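Local atomic coordinates of Myo-inositol 2-dehydrogenase (Thermotoga maritima, PDB entry 3EZY), a protein that catalyses the NAD(+)-dependent oxidation of myo-inositol to scyllo-inosose, and so probably serves in a myo-inositol degradation pathway. Residues 135-139 with 140-144; 102-105 with 106-110. All coordinates share one frame; numbering follows the deposited sequence. Where two conformers were deposited one is given.

Interaction 1: residues 135-139 with 140-144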
loop_
_atom_site.group_PDB
_atom_site.type_symbol
_atom_site.label_atom_id
_atom_site.label_comp_id
_atom_site.label_asym_id
_atom_site.label_seq_id
_atom_site.Cartn_x
_atom_site.Cartn_y
_atom_site.Cartn_z
ATOM N N GLU A 135 13.361 16.831 6.962
ATOM C CA GLU A 135 13.177 18.060 6.160
ATOM C C GLU A 135 11.724 18.464 6.060
ATOM O O GLU A 135 11.375 19.634 6.296
ATOM C CB GLU A 135 13.774 17.870 4.768
ATOM C CG GLU A 135 15.306 17.917 4.848
ATOM C CD GLU A 135 16.012 17.397 3.617
ATOM O OE1 GLU A 135 15.375 16.787 2.737
ATOM O OE2 GLU A 135 17.241 17.583 3.546
ATOM N N ALA A 136 10.848 17.505 5.748
ATOM C CA ALA A 136 9.434 17.840 5.770
ATOM C C ALA A 136 8.961 18.398 7.123
ATOM O O ALA A 136 8.236 19.367 7.153
ATOM C CB ALA A 136 8.549 16.704 5.311
ATOM N N VAL A 137 9.348 17.801 8.229
ATOM C CA VAL A 137 8.933 18.316 9.542
ATOM C C VAL A 137 9.446 19.754 9.744
ATOM O O VAL A 137 8.718 20.665 10.182
ATOM C CB VAL A 137 9.447 17.374 10.674
ATOM C CG1 VAL A 137 9.305 18.021 12.034
ATOM C CG2 VAL A 137 8.648 16.059 10.650
ATOM N N GLU A 138 10.711 19.939 9.402
ATOM C CA GLU A 138 11.403 21.196 9.554
ATOM C C GLU A 138 10.724 22.273 8.733
ATOM O O GLU A 138 10.576 23.394 9.189
ATOM C CB GLU A 138 12.860 20.990 9.085
ATOM C CG GLU A 138 13.678 22.236 9.022
ATOM C CD GLU A 138 15.169 21.941 8.982
ATOM O OE1 GLU A 138 15.600 21.008 8.262
ATOM O OE2 GLU A 138 15.905 22.670 9.674
ATOM N N ASN A 139 10.300 21.922 7.521
ATOM C CA ASN A 139 9.513 22.800 6.648
ATOM C C ASN A 139 8.120 23.254 7.087
ATOM O O ASN A 139 7.529 24.099 6.414
ATOM C CB ASN A 139 9.347 22.133 5.282
ATOM C CG ASN A 139 10.621 22.152 4.515
ATOM O OD1 ASN A 139 11.524 22.925 4.855
ATOM N ND2 ASN A 139 10.746 21.294 3.515
ATOM N N GLY A 140 7.578 22.682 8.159
ATOM C CA GLY A 140 6.231 23.046 8.619
ATOM C C GLY A 140 5.131 22.142 8.087
ATOM O O GLY A 140 3.948 22.341 8.372
ATOM N N THR A 141 5.513 21.123 7.318
ATOM C CA THR A 141 4.546 20.264 6.646
ATOM C C THR A 141 3.520 19.566 7.562
ATOM O O THR A 141 2.405 19.291 7.124
ATOM C CB THR A 141 5.255 19.188 5.783
ATOM O OG1 THR A 141 6.036 19.833 4.760
ATOM C CG2 THR A 141 4.253 18.358 5.110
ATOM N N ILE A 142 3.886 19.248 8.806
ATOM C CA ILE A 142 2.900 18.675 9.726
ATOM C C ILE A 142 2.448 19.663 10.811
ATOM O O ILE A 142 1.743 19.293 11.780
ATOM C CB ILE A 142 3.333 17.270 10.290
ATOM C CG1 ILE A 142 4.739 17.297 10.898
ATOM C CG2 ILE A 142 3.261 16.249 9.162
ATOM C CD1 ILE A 142 4.813 17.934 12.304
ATOM N N GLY A 143 2.759 20.945 10.603
ATOM C CA GLY A 143 2.420 21.946 11.636
ATOM C C GLY A 143 3.356 21.848 12.834
ATOM O O GLY A 143 4.522 21.437 12.709
ATOM N N LYS A 144 2.849 22.182 14.011
ATOM C CA LYS A 144 3.605 21.995 15.236
ATOM C C LYS A 144 3.640 20.511 15.686
ATOM O O LYS A 144 2.587 19.909 15.867
ATOM C CB LYS A 144 3.002 22.861 16.343
ATOM C CG LYS A 144 3.884 22.909 17.573
ATOM C CD LYS A 144 3.675 24.173 18.400
ATOM C CE LYS A 144 4.941 24.460 19.225
ATOM N NZ LYS A 144 6.195 24.104 18.453
HETATM O O HOH W 1 6.036 20.391 10.511
#
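Thr-141 N and Gly-140 N both turn back to carbonyls of the last helical turn. The amide of Thr-141 reaches Ala-136 O at 3.2 Å, a six-to-one bond, while Gly-140 N lies 3.1 Å from Val-137 O and approaches it from above the carbonyl plane, 60° out of it. Ala-136 O has a second, weak partner in the hydroxyl of Thr-141, whose OG1 is 3.3 Å away; with OG1 beside its own backbone N (chi1 -62°), hydroxyl and amide can grip the same oxygen.

Water enlarges this polar network. One molecule donates to Val-137 O at 2.7 Å and to Gly-143 O, and accepts from Ile-142 N, so the helix end and the following turn are bridged through a single site and Val-137 O gains a second donor.

Together the two backward bonds and the positive phi of Gly-140 make a Schellman motif that ends helix 128-138. The backbone angles of Gly-140 are ones that residues with a CB adopt, as a rule, only with strain. A type I beta turn follows at once, closed by Gly-143 N on Gly-140 O, and delivers the chain to strand 145-153.

The apolar component is the touch of Val-137 CG2 on Ile-142 CG1 at 4.1 Å. Ile-142 places CG1 between its backbone N and carbonyl carbon (chi1 52°), and this branch meets the valine obliquely. Both side chains rest on Ile-250 and Val-243, of strands 248-252 and 238-245 in the mixed sheet, while Leu-262 of a second subunit packs on Thr-141 and Ile-142.

Interaction 2: residues 102-105 with 106-110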
loop_
_atom_site.group_PDB
_atom_site.type_symbol
_atom_site.label_atom_id
_atom_site.label_comp_id
_atom_site.label_asym_id
_atom_site.label_seq_id
_atom_site.Cartn_x
_atom_site.Cartn_y
_atom_site.Cartn_z
ATOM N N ALA A 102 32.743 11.306 31.184
ATOM C CA ALA A 102 33.910 12.161 31.415
ATOM C C ALA A 102 34.797 12.061 30.188
ATOM O O ALA A 102 35.254 13.049 29.678
ATOM C CB ALA A 102 34.659 11.729 32.692
ATOM N N ASP A 103 34.994 10.858 29.677
ATOM C CA ASP A 103 35.708 10.714 28.398
ATOM C C ASP A 103 35.116 11.531 27.252
ATOM O O ASP A 103 35.838 12.127 26.449
ATOM C CB ASP A 103 35.812 9.243 28.001
ATOM C CG ASP A 103 36.837 8.497 28.840
ATOM O OD1 ASP A 103 37.716 9.164 29.425
ATOM O OD2 ASP A 103 36.776 7.254 28.919
ATOM N N VAL A 104 33.795 11.563 27.148
ATOM C CA VAL A 104 33.196 12.358 26.083
ATOM C C VAL A 104 33.505 13.834 26.290
ATOM O O VAL A 104 33.746 14.557 25.330
ATOM C CB VAL A 104 31.643 12.136 26.010
ATOM C CG1 VAL A 104 31.023 13.083 25.011
ATOM C CG2 VAL A 104 31.365 10.681 25.640
ATOM N N ASP A 105 33.477 14.303 27.542
ATOM C CA ASP A 105 33.788 15.735 27.804
ATOM C C ASP A 105 35.238 16.029 27.415
ATOM O O ASP A 105 35.547 17.045 26.810
ATOM C CB ASP A 105 33.493 16.129 29.279
ATOM C CG ASP A 105 31.979 16.348 29.550
ATOM O OD1 ASP A 105 31.248 16.806 28.624
ATOM O OD2 ASP A 105 31.509 16.046 30.685
ATOM N N ARG A 106 36.139 15.117 27.721
ATOM C CA ARG A 106 37.544 15.305 27.338
ATOM C C ARG A 106 37.770 15.313 25.829
ATOM O O ARG A 106 38.533 16.141 25.296
ATOM C CB ARG A 106 38.432 14.247 27.975
ATOM C CG ARG A 106 39.225 14.758 29.168
ATOM C CD ARG A 106 40.643 14.206 29.146
ATOM N NE ARG A 106 41.575 15.108 28.471
ATOM C CZ ARG A 106 42.841 14.794 28.217
ATOM N NH1 ARG A 106 43.306 13.605 28.585
ATOM N NH2 ARG A 106 43.642 15.660 27.601
ATOM N N MET A 107 37.105 14.387 25.127
ATOM C CA MET A 107 37.167 14.298 23.650
ATOM C C MET A 107 36.739 15.627 23.004
ATOM O O MET A 107 37.419 16.191 22.136
ATOM C CB MET A 107 36.263 13.120 23.185
ATOM C CG MET A 107 36.753 11.703 23.613
ATOM S SD MET A 107 35.525 10.326 23.551
ATOM C CE MET A 107 35.583 10.033 21.791
ATOM N N ILE A 108 35.589 16.139 23.422
ATOM C CA ILE A 108 35.103 17.429 22.961
ATOM C C ILE A 108 36.054 18.587 23.323
ATOM O O ILE A 108 36.396 19.391 22.471
ATOM C CB ILE A 108 33.712 17.707 23.562
ATOM C CG1 ILE A 108 32.651 16.760 22.963
ATOM C CG2 ILE A 108 33.332 19.173 23.398
ATOM C CD1 ILE A 108 31.337 16.706 23.776
ATOM N N GLU A 109 36.501 18.664 24.580
ATOM C CA GLU A 109 37.515 19.681 24.977
ATOM C C GLU A 109 38.794 19.709 24.124
ATOM O O GLU A 109 39.220 20.750 23.643
ATOM C CB GLU A 109 37.966 19.409 26.404
ATOM C CG GLU A 109 38.147 20.650 27.256
ATOM C CD GLU A 109 37.030 20.769 28.319
ATOM O OE1 GLU A 109 36.410 19.711 28.623
ATOM O OE2 GLU A 109 36.792 21.903 28.847
ATOM N N GLU A 110 39.426 18.552 23.962
ATOM C CA GLU A 110 40.703 18.472 23.204
ATOM C C GLU A 110 40.576 18.774 21.718
ATOM O O GLU A 110 41.407 19.497 21.136
ATOM C CB GLU A 110 41.366 17.118 23.420
ATOM C CG GLU A 110 41.559 16.822 24.884
ATOM C CD GLU A 110 42.788 17.546 25.432
ATOM O OE1 GLU A 110 43.754 17.682 24.667
ATOM O OE2 GLU A 110 42.769 17.996 26.600
#
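Val-104 and Ile-108, one helical turn apart, meet through their outer methyls: CG1 of the valine lies 3.8 Å from CD1 of the isoleucine. The valine directs CG1 anti to its amide nitrogen (chi1 173°), and the extended isoleucine chain (chi2 164°) brings CD1 across the valine at a slant. Met-107 uses the preceding turn differently: its CG closes to 3.0 Å of Asp-103 O, and its SD lies above that carbonyl plane, 3.4 Å from the same Asp-103 O. On another side of the helix, in one of two modelled conformers, the Arg-106 guanidinium meets Glu-110 OE2 with NH2 at 2.7 Å, a salt bridge that is at best part-time.

Four successive i to i+4 backbone bonds set the spacing of these side chains, from Arg-106 N on Ala-102 O to Glu-109 N on Asp-105 O, the latter at 2.9 Å. They belong to helix 101-114, the crossover of the beta-alpha-beta unit that joins strands 90-94 and 118-121 of the Rossmann fold.

Farther out, Val-104 packs on Leu-313 of helix 306-325, and Met-107 meets Val-81 of helix 77-86. Asp-105 OD1 forms a salt bridge with Lys-310 of helix 306-325, an ionic tie beside the apolar seam. Asp-105 OD1 and Glu-109 OE1 are like charges 5.9 Å apart; the lysine would be expected to ease their mutual repulsion. Glu-110, largely withdrawn from solvent, may be balanced in part by Arg-106 in that one conformer, with Lys-86 and Lys-113 only weakly paired at longer range.

Overall arrangement
Interactions 1 and 2 are both local and partly buried, but they hold different elements: their centres lie 34 Å apart and their nearest atoms about 22 Å. Interaction 2 comes first along the chain, within a Rossmann-fold helix that packs on helices 77-86 and 306-325; interaction 1 lies where helix 128-138 gives way to a turn, beside the sheet of the C-terminal domain and next to a second subunit. In each, two of the touching residues are buried (Val-137 and Ile-142; Val-104 and Met-107), and a valine touches an isoleucine. Mid-helix, regular backbone bonds are joined by the sure salt bridge of Asp-105 to Lys-310; at the helix end, amides, a hydroxyl, water and glycine backbone angles do the work.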